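Local coordinates for protein putative isohexenylglutaconyl-CoA hydratase (Pseudomonas aeruginosa, PDB 4ZU2) that probably hydrates isohexenylglutaconyl-CoA, or a related branched glutaconyl-CoA thioester, as a member of the crotonase (enoyl-CoA hydratase/isomerase) family, at residues 203-211 with 256-264; 130-141 with 166-177. All coordinates share one frame; numbering follows the deposited sequence.

Contact 1. Residues 203-211 with 256-264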
ATOM      1  N   GLN A 203      14.365 -21.438   2.927  1.00 30.28           N
ATOM      2  CA  GLN A 203      13.024 -21.314   2.353  1.00 31.50           C
ATOM      3  C   GLN A 203      13.066 -21.152   0.847  1.00 34.52           C
ATOM      4  O   GLN A 203      12.236 -21.691   0.118  1.00 36.85           O
ATOM      5  CB  GLN A 203      12.296 -20.131   2.944  1.00 30.11           C
ATOM      6  CG  GLN A 203      12.057 -20.295   4.416  1.00 31.92           C
ATOM      7  CD  GLN A 203      11.383 -19.088   5.024  1.00 34.36           C
ATOM      8  OE1 GLN A 203      11.888 -17.972   4.962  1.00 34.32           O
ATOM      9  NE2 GLN A 203      10.221 -19.306   5.599  1.00 36.97           N
ATOM     10  N   LEU A 204      14.054 -20.394   0.391  1.00 33.52           N
ATOM     11  CA  LEU A 204      14.197 -20.073  -1.012  1.00 28.35           C
ATOM     12  C   LEU A 204      14.606 -21.269  -1.844  1.00 32.07           C
ATOM     13  O   LEU A 204      14.295 -21.338  -3.044  1.00 29.59           O
ATOM     14  CB  LEU A 204      15.243 -18.949  -1.135  1.00 23.37           C
ATOM     15  CG  LEU A 204      15.788 -18.470  -2.478  1.00 19.83           C
ATOM     16  CD1 LEU A 204      16.853 -19.382  -3.062  1.00 17.54           C
ATOM     17  CD2 LEU A 204      14.692 -18.195  -3.458  1.00 19.63           C
ATOM     18  N   ARG A 205      15.341 -22.200  -1.238  1.00 34.55           N
ATOM     19  CA  ARG A 205      15.889 -23.328  -2.000  1.00 33.04           C
ATOM     20  C   ARG A 205      14.805 -24.377  -2.328  1.00 29.79           C
ATOM     21  O   ARG A 205      15.009 -25.224  -3.223  1.00 24.99           O
ATOM     22  CB  ARG A 205      17.079 -23.984  -1.254  1.00 37.39           C
ATOM     23  CG  ARG A 205      18.326 -23.077  -1.047  1.00 63.09           C
ATOM     24  CD  ARG A 205      19.237 -22.972  -2.277  1.00 61.18           C
ATOM     25  NE  ARG A 205      20.662 -22.916  -1.922  1.00 54.88           N
ATOM     26  CZ  ARG A 205      21.683 -23.005  -2.790  1.00 45.11           C
ATOM     27  NH1 ARG A 205      21.491 -23.158  -4.095  1.00 31.54           N
ATOM     28  NH2 ARG A 205      22.927 -22.942  -2.347  1.00 50.75           N
ATOM     29  N   ARG A 206      13.682 -24.326  -1.591  1.00 27.27           N
ATOM     30  CA  ARG A 206      12.476 -25.083  -1.903  1.00 28.01           C
ATOM     31  C   ARG A 206      11.928 -24.657  -3.272  1.00 34.20           C
ATOM     32  O   ARG A 206      11.265 -25.429  -3.951  1.00 36.64           O
ATOM     33  CB  ARG A 206      11.333 -24.797  -0.900  1.00 32.72           C
ATOM     34  CG  ARG A 206      11.582 -24.953   0.576  1.00 37.54           C
ATOM     35  CD  ARG A 206      12.092 -26.327   0.888  1.00 49.21           C
ATOM     36  NE  ARG A 206      12.393 -26.493   2.311  1.00 55.35           N
ATOM     37  CZ  ARG A 206      13.608 -26.361   2.857  1.00 55.46           C
ATOM     38  NH1 ARG A 206      14.679 -26.063   2.092  1.00 52.71           N
ATOM     39  NH2 ARG A 206      13.752 -26.532   4.180  1.00 50.70           N
ATOM     40  N   CYS A 207      12.209 -23.410  -3.654  1.00 34.21           N
ATOM     41  CA  CYS A 207      11.528 -22.724  -4.745  1.00 32.73           C
ATOM     42  C   CYS A 207      12.325 -22.762  -6.037  1.00 30.49           C
ATOM     43  O   CYS A 207      13.515 -22.431  -6.065  1.00 30.26           O
ATOM     44  CB  CYS A 207      11.237 -21.271  -4.320  1.00 31.46           C
ATOM     45  SG  CYS A 207      10.132 -21.126  -2.853  1.00 22.12           S
ATOM     46  N   ALA A 208      11.679 -23.185  -7.119  1.00 26.58           N
ATOM     47  CA  ALA A 208      12.361 -23.295  -8.430  1.00 25.91           C
ATOM     48  C   ALA A 208      12.755 -21.923  -9.008  1.00 31.27           C
ATOM     49  O   ALA A 208      12.053 -20.925  -8.805  1.00 36.16           O
ATOM     50  CB  ALA A 208      11.464 -24.046  -9.439  1.00 22.87           C
ATOM     51  N   PRO A 209      13.860 -21.869  -9.754  1.00 29.18           N
ATOM     52  CA  PRO A 209      14.346 -20.582 -10.264  1.00 29.87           C
ATOM     53  C   PRO A 209      13.596 -19.972 -11.470  1.00 29.92           C
ATOM     54  O   PRO A 209      13.427 -18.761 -11.539  1.00 26.32           O
ATOM     55  CB  PRO A 209      15.807 -20.877 -10.628  1.00 25.05           C
ATOM     56  CG  PRO A 209      15.918 -22.363 -10.718  1.00 22.41           C
ATOM     57  CD  PRO A 209      14.906 -22.909  -9.776  1.00 28.10           C
ATOM     58  N   ASN A 210      13.174 -20.770 -12.428  1.00 31.55           N
ATOM     59  CA  ASN A 210      12.364 -20.213 -13.500  1.00 29.61           C
ATOM     60  C   ASN A 210      10.976 -19.824 -13.009  1.00 28.38           C
ATOM     61  O   ASN A 210      10.430 -18.821 -13.466  1.00 33.53           O
ATOM     62  CB  ASN A 210      12.282 -21.147 -14.691  1.00 27.59           C
ATOM     63  CG  ASN A 210      13.625 -21.432 -15.280  1.00 28.24           C
ATOM     64  OD1 ASN A 210      14.115 -20.699 -16.143  1.00 34.26           O
ATOM     65  ND2 ASN A 210      14.251 -22.484 -14.801  1.00 29.80           N
ATOM     66  N   ALA A 211      10.433 -20.572 -12.051  1.00 23.48           N
ATOM     67  CA  ALA A 211       9.130 -20.238 -11.477  1.00 20.84           C
ATOM     68  C   ALA A 211       9.205 -18.933 -10.740  1.00 25.29           C
ATOM     69  O   ALA A 211       8.331 -18.080 -10.909  1.00 29.45           O
ATOM     70  CB  ALA A 211       8.607 -21.355 -10.497  1.00 22.45           C
ATOM     71  N   GLN A 256       4.686 -37.842  -5.607  1.00 53.12           N
ATOM     72  CA  GLN A 256       5.633 -38.697  -4.937  1.00 52.63           C
ATOM     73  C   GLN A 256       5.815 -37.971  -3.623  1.00 52.66           C
ATOM     74  O   GLN A 256       5.227 -36.906  -3.429  1.00 51.04           O
ATOM     75  CB  GLN A 256       6.920 -38.798  -5.743  1.00 50.18           C
ATOM     76  CG  GLN A 256       6.679 -39.239  -7.188  1.00 52.97           C
ATOM     77  CD  GLN A 256       7.957 -39.339  -7.994  1.00 54.73           C
ATOM     78  OE1 GLN A 256       8.994 -38.836  -7.596  1.00 52.93           O
ATOM     79  NE2 GLN A 256       7.881 -40.000  -9.135  1.00 54.80           N
ATOM     80  N   LYS A 257       6.570 -38.508  -2.686  1.00 49.00           N
ATOM     81  CA  LYS A 257       6.631 -37.812  -1.415  1.00 50.93           C
ATOM     82  C   LYS A 257       8.040 -37.353  -1.110  1.00 46.46           C
ATOM     83  O   LYS A 257       8.590 -37.648  -0.063  1.00 42.34           O
ATOM     84  CB  LYS A 257       6.010 -38.656  -0.313  1.00 55.16           C
ATOM     85  CG  LYS A 257       4.516 -38.413  -0.188  1.00 56.32           C
ATOM     86  CD  LYS A 257       3.732 -39.574  -0.732  1.00 56.03           C
ATOM     87  CE  LYS A 257       2.276 -39.437  -0.390  1.00 56.66           C
ATOM     88  NZ  LYS A 257       1.514 -40.665  -0.742  1.00 58.94           N
ATOM     89  N   ARG A 258       8.583 -36.571  -2.039  1.00 43.60           N
ATOM     90  CA  ARG A 258       9.960 -36.124  -1.971  1.00 42.81           C
ATOM     91  C   ARG A 258      10.173 -34.653  -2.348  1.00 44.48           C
ATOM     92  O   ARG A 258       9.273 -33.924  -2.791  1.00 44.03           O
ATOM     93  CB  ARG A 258      10.794 -36.965  -2.923  1.00 41.32           C
ATOM     94  CG  ARG A 258      10.360 -36.840  -4.359  1.00 40.70           C
ATOM     95  CD  ARG A 258      11.361 -37.542  -5.241  1.00 41.02           C
ATOM     96  NE  ARG A 258      10.994 -37.525  -6.655  1.00 43.85           N
ATOM     97  CZ  ARG A 258      11.257 -36.525  -7.493  1.00 47.49           C
ATOM     98  NH1 ARG A 258      11.885 -35.431  -7.059  1.00 48.53           N
ATOM     99  NH2 ARG A 258      10.897 -36.601  -8.767  1.00 45.99           N
ATOM    100  N   LYS A 259      11.416 -34.250  -2.190  1.00 40.63           N
ATOM    101  CA  LYS A 259      11.824 -32.920  -2.488  1.00 38.74           C
ATOM    102  C   LYS A 259      12.023 -32.890  -3.998  1.00 37.94           C
ATOM    103  O   LYS A 259      12.541 -33.853  -4.567  1.00 38.71           O
ATOM    104  CB  LYS A 259      13.127 -32.627  -1.724  1.00 43.43           C
ATOM    105  CG  LYS A 259      14.285 -33.507  -2.235  1.00 44.23           C
ATOM    106  CD  LYS A 259      15.569 -33.575  -1.351  1.00 47.57           C
ATOM    107  CE  LYS A 259      15.482 -33.927   0.148  1.00 53.20           C
ATOM    108  NZ  LYS A 259      16.857 -34.435   0.549  1.00 61.13           N
ATOM    109  N   PRO A 260      11.599 -31.797  -4.671  1.00 34.41           N
ATOM    110  CA  PRO A 260      12.034 -31.625  -6.065  1.00 33.29           C
ATOM    111  C   PRO A 260      13.545 -31.403  -6.080  1.00 34.54           C
ATOM    112  O   PRO A 260      14.123 -31.092  -5.049  1.00 31.11           O
ATOM    113  CB  PRO A 260      11.276 -30.378  -6.524  1.00 31.30           C
ATOM    114  CG  PRO A 260      11.026 -29.607  -5.273  1.00 31.56           C
ATOM    115  CD  PRO A 260      10.833 -30.637  -4.189  1.00 32.58           C
ATOM    116  N   VAL A 261      14.182 -31.565  -7.224  1.00 37.05           N
ATOM    117  CA  VAL A 261      15.630 -31.592  -7.238  1.00 39.88           C
ATOM    118  C   VAL A 261      16.274 -30.284  -6.766  1.00 42.02           C
ATOM    119  O   VAL A 261      17.248 -30.331  -6.008  1.00 43.03           O
ATOM    120  CB  VAL A 261      16.204 -32.014  -8.621  1.00 43.00           C
ATOM    121  CG1 VAL A 261      15.776 -31.056  -9.714  1.00 41.52           C
ATOM    122  CG2 VAL A 261      17.712 -32.174  -8.542  1.00 43.95           C
ATOM    123  N   TRP A 262      15.723 -29.144  -7.195  1.00 38.49           N
ATOM    124  CA  TRP A 262      16.257 -27.839  -6.811  1.00 31.29           C
ATOM    125  C   TRP A 262      16.280 -27.734  -5.319  1.00 28.87           C
ATOM    126  O   TRP A 262      17.109 -27.049  -4.803  1.00 36.35           O
ATOM    127  CB  TRP A 262      15.461 -26.652  -7.386  1.00 27.07           C
ATOM    128  CG  TRP A 262      13.965 -26.693  -7.071  1.00 25.52           C
ATOM    129  CD1 TRP A 262      13.354 -26.329  -5.904  1.00 19.80           C
ATOM    130  CD2 TRP A 262      12.922 -27.138  -7.945  1.00 24.02           C
ATOM    131  NE1 TRP A 262      12.001 -26.506  -6.005  1.00 23.19           N
ATOM    132  CE2 TRP A 262      11.710 -27.012  -7.247  1.00 24.77           C
ATOM    133  CE3 TRP A 262      12.898 -27.645  -9.236  1.00 29.69           C
ATOM    134  CZ2 TRP A 262      10.490 -27.384  -7.801  1.00 19.09           C
ATOM    135  CZ3 TRP A 262      11.659 -27.991  -9.796  1.00 29.13           C
ATOM    136  CH2 TRP A 262      10.490 -27.857  -9.080  1.00 18.22           C
ATOM    137  N   ALA A 263      15.384 -28.429  -4.627  1.00 29.26           N
ATOM    138  CA  ALA A 263      15.351 -28.389  -3.160  1.00 27.65           C
ATOM    139  C   ALA A 263      16.331 -29.342  -2.485  1.00 33.30           C
ATOM    140  O   ALA A 263      16.286 -29.485  -1.264  1.00 35.17           O
ATOM    141  CB  ALA A 263      13.972 -28.679  -2.691  1.00 29.79           C
ATOM    142  N   GLN A 264      17.201 -29.977  -3.285  1.00 43.09           N
ATOM    143  CA  GLN A 264      18.240 -30.927  -2.806  1.00 52.03           C
ATOM    144  C   GLN A 264      19.598 -30.246  -2.620  1.00 55.70           C
ATOM    145  O   GLN A 264      20.436 -30.265  -3.522  1.00 56.96           O
ATOM    146  CB  GLN A 264      18.430 -32.109  -3.780  1.00 50.66           C
ATOM    147  CG  GLN A 264      17.283 -33.063  -3.770  1.00 48.69           C
ATOM    148  CD  GLN A 264      17.240 -34.077  -4.894  1.00 52.01           C
ATOM    149  OE1 GLN A 264      18.260 -34.394  -5.509  1.00 54.10           O
ATOM    150  NE2 GLN A 264      16.035 -34.615  -5.158  1.00 49.35           N
TER

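Contact 2. Residues 130-141 with 166-177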
ATOM      1  N   ALA A 130      19.414  -4.876  11.273  1.00 28.27           N
ATOM      2  CA  ALA A 130      19.854  -4.792  12.663  1.00 24.89           C
ATOM      3  C   ALA A 130      19.002  -3.734  13.370  1.00 28.69           C
ATOM      4  O   ALA A 130      18.778  -2.666  12.818  1.00 27.89           O
ATOM      5  CB  ALA A 130      21.289  -4.384  12.683  1.00 27.20           C
ATOM      6  N   ALA A 131      18.520  -4.014  14.579  1.00 25.80           N
ATOM      7  CA  ALA A 131      17.689  -3.056  15.311  1.00 25.39           C
ATOM      8  C   ALA A 131      18.323  -1.695  15.463  1.00 30.28           C
ATOM      9  O   ALA A 131      17.612  -0.704  15.592  1.00 36.63           O
ATOM     10  CB  ALA A 131      17.354  -3.597  16.719  1.00 33.42           C
ATOM     11  N   ASP A 132      19.650  -1.644  15.512  1.00 32.43           N
ATOM     12  CA  ASP A 132      20.343  -0.372  15.700  1.00 41.22           C
ATOM     13  C   ASP A 132      20.764   0.267  14.349  1.00 32.00           C
ATOM     14  O   ASP A 132      21.582   1.191  14.310  1.00 30.79           O
ATOM     15  CB  ASP A 132      21.552  -0.562  16.642  1.00 46.48           C
ATOM     16  CG  ASP A 132      22.533  -1.624  16.141  1.00 52.83           C
ATOM     17  OD1 ASP A 132      22.333  -2.105  15.006  1.00 59.53           O
ATOM     18  OD2 ASP A 132      23.501  -1.980  16.870  1.00 49.59           O
ATOM     19  N   ALA A 133      20.226  -0.241  13.244  1.00 29.00           N
ATOM     20  CA  ALA A 133      20.474   0.358  11.938  1.00 24.83           C
ATOM     21  C   ALA A 133      19.831   1.728  11.949  1.00 26.30           C
ATOM     22  O   ALA A 133      18.844   1.913  12.644  1.00 26.43           O
ATOM     23  CB  ALA A 133      19.920  -0.523  10.827  1.00 22.53           C
ATOM     24  N   GLN A 134      20.423   2.711  11.257  1.00 29.33           N
ATOM     25  CA  GLN A 134      19.784   4.018  11.117  1.00 30.46           C
ATOM     26  C   GLN A 134      19.495   4.365   9.640  1.00 29.16           C
ATOM     27  O   GLN A 134      20.396   4.518   8.788  1.00 21.13           O
ATOM     28  CB  GLN A 134      20.529   5.143  11.855  1.00 34.74           C
ATOM     29  CG  GLN A 134      20.259   5.318  13.430  1.00 95.47           C
ATOM     30  CD  GLN A 134      18.776   5.240  13.918  1.00 75.51           C
ATOM     31  OE1 GLN A 134      18.115   4.234  13.717  1.00 81.08           O
ATOM     32  NE2 GLN A 134      18.291   6.281  14.616  1.00 65.53           N
ATOM     33  N   PHE A 135      18.193   4.473   9.389  1.00 29.30           N
ATOM     34  CA  PHE A 135      17.591   4.757   8.103  1.00 22.61           C
ATOM     35  C   PHE A 135      17.239   6.226   7.974  1.00 24.61           C
ATOM     36  O   PHE A 135      16.945   6.907   8.962  1.00 27.98           O
ATOM     37  CB  PHE A 135      16.278   3.962   7.944  1.00 24.78           C
ATOM     38  CG  PHE A 135      16.451   2.494   8.002  1.00 23.67           C
ATOM     39  CD1 PHE A 135      16.510   1.844   9.234  1.00 30.08           C
ATOM     40  CD2 PHE A 135      16.542   1.743   6.838  1.00 29.38           C
ATOM     41  CE1 PHE A 135      16.679   0.452   9.297  1.00 30.89           C
ATOM     42  CE2 PHE A 135      16.724   0.366   6.891  1.00 27.39           C
ATOM     43  CZ  PHE A 135      16.797  -0.281   8.131  1.00 29.04           C
ATOM     44  N   GLY A 136      17.249   6.715   6.740  1.00 18.36           N
ATOM     45  CA  GLY A 136      16.823   8.072   6.496  1.00 21.81           C
ATOM     46  C   GLY A 136      16.974   8.466   5.046  1.00 17.54           C
ATOM     47  O   GLY A 136      17.659   7.816   4.256  1.00 14.27           O
ATOM     48  N   LEU A 137      16.286   9.540   4.705  1.00 19.17           N
ATOM     49  CA  LEU A 137      16.510  10.249   3.440  1.00 17.39           C
ATOM     50  C   LEU A 137      16.925  11.682   3.734  1.00 10.10           C
ATOM     51  O   LEU A 137      16.075  12.572   3.841  1.00 16.20           O
ATOM     52  CB  LEU A 137      15.224  10.226   2.591  1.00 15.73           C
ATOM     53  CG  LEU A 137      14.798   8.815   2.153  1.00 15.59           C
ATOM     54  CD1 LEU A 137      13.429   8.771   1.460  1.00 14.82           C
ATOM     55  CD2 LEU A 137      15.818   8.199   1.259  1.00 13.44           C
ATOM     56  N   PRO A 138      18.229  11.935   3.878  1.00 14.74           N
ATOM     57  CA  PRO A 138      18.646  13.311   4.219  1.00 19.69           C
ATOM     58  C   PRO A 138      18.528  14.324   3.079  1.00 17.79           C
ATOM     59  O   PRO A 138      18.705  15.512   3.294  1.00 25.16           O
ATOM     60  CB  PRO A 138      20.129  13.149   4.578  1.00 21.93           C
ATOM     61  CG  PRO A 138      20.313  11.693   4.841  1.00 19.96           C
ATOM     62  CD  PRO A 138      19.367  11.012   3.900  1.00 13.74           C
ATOM     63  N   GLU A 139      18.182  13.854   1.897  1.00 17.17           N
ATOM     64  CA  GLU A 139      18.335  14.645   0.701  1.00  8.86           C
ATOM     65  C   GLU A 139      17.779  16.026   0.778  1.00 14.86           C
ATOM     66  O   GLU A 139      18.479  16.987   0.458  1.00 20.16           O
ATOM     67  CB  GLU A 139      17.775  13.922  -0.503  1.00 10.91           C
ATOM     68  CG  GLU A 139      18.675  12.874  -1.027  1.00 18.23           C
ATOM     69  CD  GLU A 139      18.438  11.528  -0.389  1.00 21.08           C
ATOM     70  OE1 GLU A 139      17.848  11.448   0.712  1.00 22.59           O
ATOM     71  OE2 GLU A 139      18.859  10.554  -1.004  1.00 20.26           O
ATOM     72  N   THR A 140      16.555  16.203   1.220  1.00 13.63           N
ATOM     73  CA  THR A 140      16.043  17.590   1.195  1.00 15.81           C
ATOM     74  C   THR A 140      16.600  18.456   2.350  1.00 15.91           C
ATOM     75  O   THR A 140      16.432  19.668   2.331  1.00 14.40           O
ATOM     76  CB  THR A 140      14.533  17.650   1.282  1.00 12.02           C
ATOM     77  OG1 THR A 140      14.139  17.129   2.550  1.00 17.86           O
ATOM     78  CG2 THR A 140      13.870  16.871   0.154  1.00  8.27           C
ATOM     79  N   SER A 141      17.212  17.841   3.366  1.00 19.66           N
ATOM     80  CA  SER A 141      17.954  18.611   4.390  1.00 25.17           C
ATOM     81  C   SER A 141      19.281  19.209   3.842  1.00 22.27           C
ATOM     82  O   SER A 141      20.002  19.894   4.552  1.00 27.12           O
ATOM     83  CB  SER A 141      18.181  17.788   5.679  1.00 19.29           C
ATOM     84  OG  SER A 141      19.216  16.813   5.618  1.00 15.33           O
ATOM     85  N   ALA A 166      10.528  11.585   3.509  1.00 17.35           N
ATOM     86  CA  ALA A 166      11.118  12.416   2.503  1.00 19.71           C
ATOM     87  C   ALA A 166      11.061  13.934   2.801  1.00 20.35           C
ATOM     88  O   ALA A 166      11.997  14.667   2.505  1.00 20.18           O
ATOM     89  CB  ALA A 166      10.454  12.130   1.165  1.00 17.72           C
ATOM     90  N   LEU A 167       9.940  14.397   3.331  1.00 15.88           N
ATOM     91  CA  LEU A 167       9.746  15.815   3.546  1.00 11.47           C
ATOM     92  C   LEU A 167      10.165  16.317   4.970  1.00 23.93           C
ATOM     93  O   LEU A 167      10.022  17.505   5.253  1.00 20.79           O
ATOM     94  CB  LEU A 167       8.302  16.173   3.246  1.00 16.41           C
ATOM     95  CG  LEU A 167       7.855  15.685   1.858  1.00 25.86           C
ATOM     96  CD1 LEU A 167       6.370  15.889   1.684  1.00 22.03           C
ATOM     97  CD2 LEU A 167       8.669  16.368   0.716  1.00 15.96           C
ATOM     98  N   THR A 168      10.678  15.414   5.820  1.00 22.68           N
ATOM     99  CA  THR A 168      11.129  15.749   7.181  1.00 24.94           C
ATOM    100  C   THR A 168      12.559  15.215   7.436  1.00 24.36           C
ATOM    101  O   THR A 168      13.139  15.486   8.464  1.00 22.84           O
ATOM    102  CB  THR A 168      10.113  15.206   8.323  1.00 19.99           C
ATOM    103  OG1 THR A 168      10.168  13.776   8.434  1.00 11.72           O
ATOM    104  CG2 THR A 168       8.693  15.616   8.049  1.00 17.23           C
ATOM    105  N   ALA A 169      13.104  14.425   6.504  1.00 29.48           N
ATOM    106  CA  ALA A 169      14.440  13.818   6.662  1.00 29.06           C
ATOM    107  C   ALA A 169      14.611  13.054   7.989  1.00 27.80           C
ATOM    108  O   ALA A 169      15.712  12.944   8.528  1.00 24.12           O
ATOM    109  CB  ALA A 169      15.528  14.892   6.508  1.00 31.93           C
ATOM    110  N   ALA A 170      13.517  12.479   8.469  1.00 25.36           N
ATOM    111  CA  ALA A 170      13.491  11.737   9.734  1.00 28.43           C
ATOM    112  C   ALA A 170      14.428  10.538   9.784  1.00 30.00           C
ATOM    113  O   ALA A 170      14.396   9.682   8.901  1.00 28.28           O
ATOM    114  CB  ALA A 170      12.047  11.234   9.997  1.00 31.58           C
ATOM    115  N   ARG A 171      15.219  10.438  10.848  1.00 26.70           N
ATOM    116  CA  ARG A 171      16.011   9.244  11.094  1.00 30.34           C
ATOM    117  C   ARG A 171      15.141   8.311  11.940  1.00 39.09           C
ATOM    118  O   ARG A 171      14.220   8.768  12.631  1.00 46.31           O
ATOM    119  CB  ARG A 171      17.309   9.594  11.834  1.00 32.24           C
ATOM    120  CG  ARG A 171      18.557   9.707  10.968  1.00 34.72           C
ATOM    121  CD  ARG A 171      18.484  10.753   9.875  1.00 42.70           C
ATOM    122  NE  ARG A 171      19.835  11.110   9.423  1.00 49.12           N
ATOM    123  CZ  ARG A 171      20.137  12.170   8.677  1.00 53.79           C
ATOM    124  NH1 ARG A 171      19.164  12.989   8.258  1.00 51.38           N
ATOM    125  NH2 ARG A 171      21.425  12.400   8.344  1.00 52.28           N
ATOM    126  N   PHE A 172      15.428   7.014  11.879  1.00 34.01           N
ATOM    127  CA  PHE A 172      14.663   5.998  12.594  1.00 29.17           C
ATOM    128  C   PHE A 172      15.397   4.690  12.460  1.00 29.24           C
ATOM    129  O   PHE A 172      16.218   4.516  11.538  1.00 27.69           O
ATOM    130  CB  PHE A 172      13.243   5.833  12.041  1.00 32.01           C
ATOM    131  CG  PHE A 172      13.177   5.485  10.558  1.00 32.47           C
ATOM    132  CD1 PHE A 172      13.242   6.476   9.597  1.00 31.41           C
ATOM    133  CD2 PHE A 172      13.053   4.170  10.133  1.00 31.87           C
ATOM    134  CE1 PHE A 172      13.177   6.166   8.245  1.00 29.03           C
ATOM    135  CE2 PHE A 172      12.988   3.851   8.772  1.00 27.78           C
ATOM    136  CZ  PHE A 172      13.063   4.857   7.834  1.00 28.63           C
ATOM    137  N   ASP A 173      15.091   3.767  13.367  1.00 28.49           N
ATOM    138  CA  ASP A 173      15.853   2.549  13.500  1.00 26.19           C
ATOM    139  C   ASP A 173      15.184   1.360  12.910  1.00 22.52           C
ATOM    140  O   ASP A 173      14.076   1.455  12.361  1.00 18.95           O
ATOM    141  CB  ASP A 173      16.193   2.286  14.971  1.00 35.92           C
ATOM    142  CG  ASP A 173      15.011   1.730  15.775  1.00 42.75           C
ATOM    143  OD1 ASP A 173      13.828   2.069  15.516  1.00 40.60           O
ATOM    144  OD2 ASP A 173      15.290   0.945  16.697  1.00 49.76           O
ATOM    145  N   GLY A 174      15.891   0.230  13.017  1.00 21.89           N
ATOM    146  CA  GLY A 174      15.397  -1.034  12.551  1.00 24.54           C
ATOM    147  C   GLY A 174      14.000  -1.438  13.017  1.00 30.81           C
ATOM    148  O   GLY A 174      13.234  -2.010  12.242  1.00 33.70           O
ATOM    149  N   ARG A 175      13.673  -1.201  14.282  1.00 32.47           N
ATOM    150  CA  ARG A 175      12.417  -1.712  14.820  1.00 30.03           C
ATOM    151  C   ARG A 175      11.330  -0.904  14.124  1.00 24.58           C
ATOM    152  O   ARG A 175      10.324  -1.440  13.728  1.00 25.61           O
ATOM    153  CB  ARG A 175      12.305  -1.575  16.358  1.00 31.22           C
ATOM    154  CG  ARG A 175      13.395  -2.271  17.244  1.00 76.56           C
ATOM    155  CD  ARG A 175      13.212  -3.814  17.422  1.00 56.13           C
ATOM    156  NE  ARG A 175      13.769  -4.302  18.693  1.00 50.57           N
ATOM    157  CZ  ARG A 175      14.422  -5.461  18.889  1.00 36.93           C
ATOM    158  NH1 ARG A 175      14.650  -6.326  17.914  1.00 18.09           N
ATOM    159  NH2 ARG A 175      14.887  -5.736  20.111  1.00 44.05           N
ATOM    160  N   GLU A 176      11.574   0.387  13.954  1.00 23.53           N
ATOM    161  CA  GLU A 176      10.681   1.250  13.218  1.00 28.49           C
ATOM    162  C   GLU A 176      10.572   0.839  11.748  1.00 27.94           C
ATOM    163  O   GLU A 176       9.519   1.055  11.131  1.00 30.68           O
ATOM    164  CB  GLU A 176      11.157   2.697  13.313  1.00 32.78           C
ATOM    165  CG  GLU A 176      10.437   3.652  12.381  1.00 35.57           C
ATOM    166  CD  GLU A 176       9.591   4.666  13.065  1.00 38.10           C
ATOM    167  OE1 GLU A 176       8.385   4.409  13.205  1.00 45.11           O
ATOM    168  OE2 GLU A 176      10.109   5.732  13.429  1.00 35.86           O
ATOM    169  N   ALA A 177      11.626   0.249  11.181  1.00 22.85           N
ATOM    170  CA  ALA A 177      11.622  -0.002   9.743  1.00 22.24           C
ATOM    171  C   ALA A 177      10.826  -1.244   9.434  1.00 29.01           C
ATOM    172  O   ALA A 177      10.300  -1.384   8.350  1.00 30.11           O
ATOM    173  CB  ALA A 177      12.996  -0.111   9.190  1.00 12.53           C
TER
HETATM  174  O   HOH W   1      13.914  10.345   5.989  1.00 20.89           O
HETATM  175  O   HOH W   2      14.667  13.840   1.448  1.00 21.80           O

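Contact 1. Residues 203-211 with 256-264
W262 lays its indole against A208 and the backbone of R206, where the C-terminal tail of this crotonase-fold chain returns to the turn between helices 190-205 and 209-221. W262 supplies most of the surface that the tail buries against the turn. Its CG lies between the backbone N and the carbonyl carbon (chi1 54°), which turns the ring from the 3-10 segment 261-263 toward the turn. A208, the N-cap residue of helix 209-221, sets its methyl almost centrally over the six-membered ring, a CH-pi contact with CB 3.6 Å from the centroid and 6° off the normal. P260 CB covers the opposite face near the rim, so the indole is sandwiched. At its edge W262 NE1 points at R206 O, but at 2.4 Å the modelled bond is too short to be trusted in detail. A263 packs its CB 4.0 Å from R206 CA. The carbonyls of R205 and W262 approach each other, and R53 hydrogen-bonds to both, which would ease the meeting of two acceptors. E246 and helix 247-255 also touch the indole, and S141 of a second subunit packs on it, placing the tail at the trimer interface. Beside the indole, A263 CA makes a CA-H...O contact with R205 O at 3.2 Å.

Contact 2. Residues 130-141 with 166-177
F135 and F172 join strand 134-136 to the short strand 172-173 as an antiparallel hydrogen-bonded pair, at the edge of the small three-stranded sheet of this crotonase fold. F135 N donates to F172 O at 2.9 Å, nearly straight; the return bond from F172 N to F135 O is longer and more bent. Both side chains leave on the same face of the sheet, yet their rings, though near parallel, are slid so far apart that they barely overlap. Instead the CB of F135 sits over the face of F172, 3.6 Å from its centroid. F172 CG, between the backbone N and the carbonyl carbon (chi1 57°), brings the ring beneath that methylene. A177 CB, from helix 174-179, covers one face of F135, while F172 O lies in plane at the ring's edge.

Beyond the aromatic pair, D173 N-caps helix 174-179, its OD1 accepting from E176 N, and G174 N makes weak bonds to A131 O and A133 O. R175 lays one guanidinium face against A131 CB. Toward the other end, R171 bends at chi2 (59°) and spreads a guanidinium face against P138 CG, 3.7 Å from NH2. Water 1 bridges L137 N and A170 O; water 2 joins L137 O, T140 N and A166 O; both link the chain after strand 134-136 to the 166-170 part of the other segment. The sheet continues through strand 112-114 on the far side of 134-136, and F118 of helix 116-121 packs on L137 and F172. A third subunit covers the T140 end, where its T215 meets T140 and A166. There T140 OG1 makes a weak bond to N212 OD1 of that subunit and a long one to A166 O, 3.3 Å and nearly in line with the carbonyl.

Contacts 1 and 2 lie on opposite sides of the chain's centre, their nearest atoms about 16 Å apart, and share no element. Contact 2 is the larger and holds more buried residues: it pairs two short strands through backbone bonds and aromatic packing, and joins the flanking loop and helix ends partly through waters. Contact 1 is smaller and more peripheral, a tail resting on a turn between two helices through one indole and one doubtfully short hydrogen bond. They are linked through the trimer instead: C207 of 203-211 packs on T140 of a neighbouring subunit, and A169 of contact 2 meets C207 of another copy. Regions remote within one chain thus become neighbours between chains.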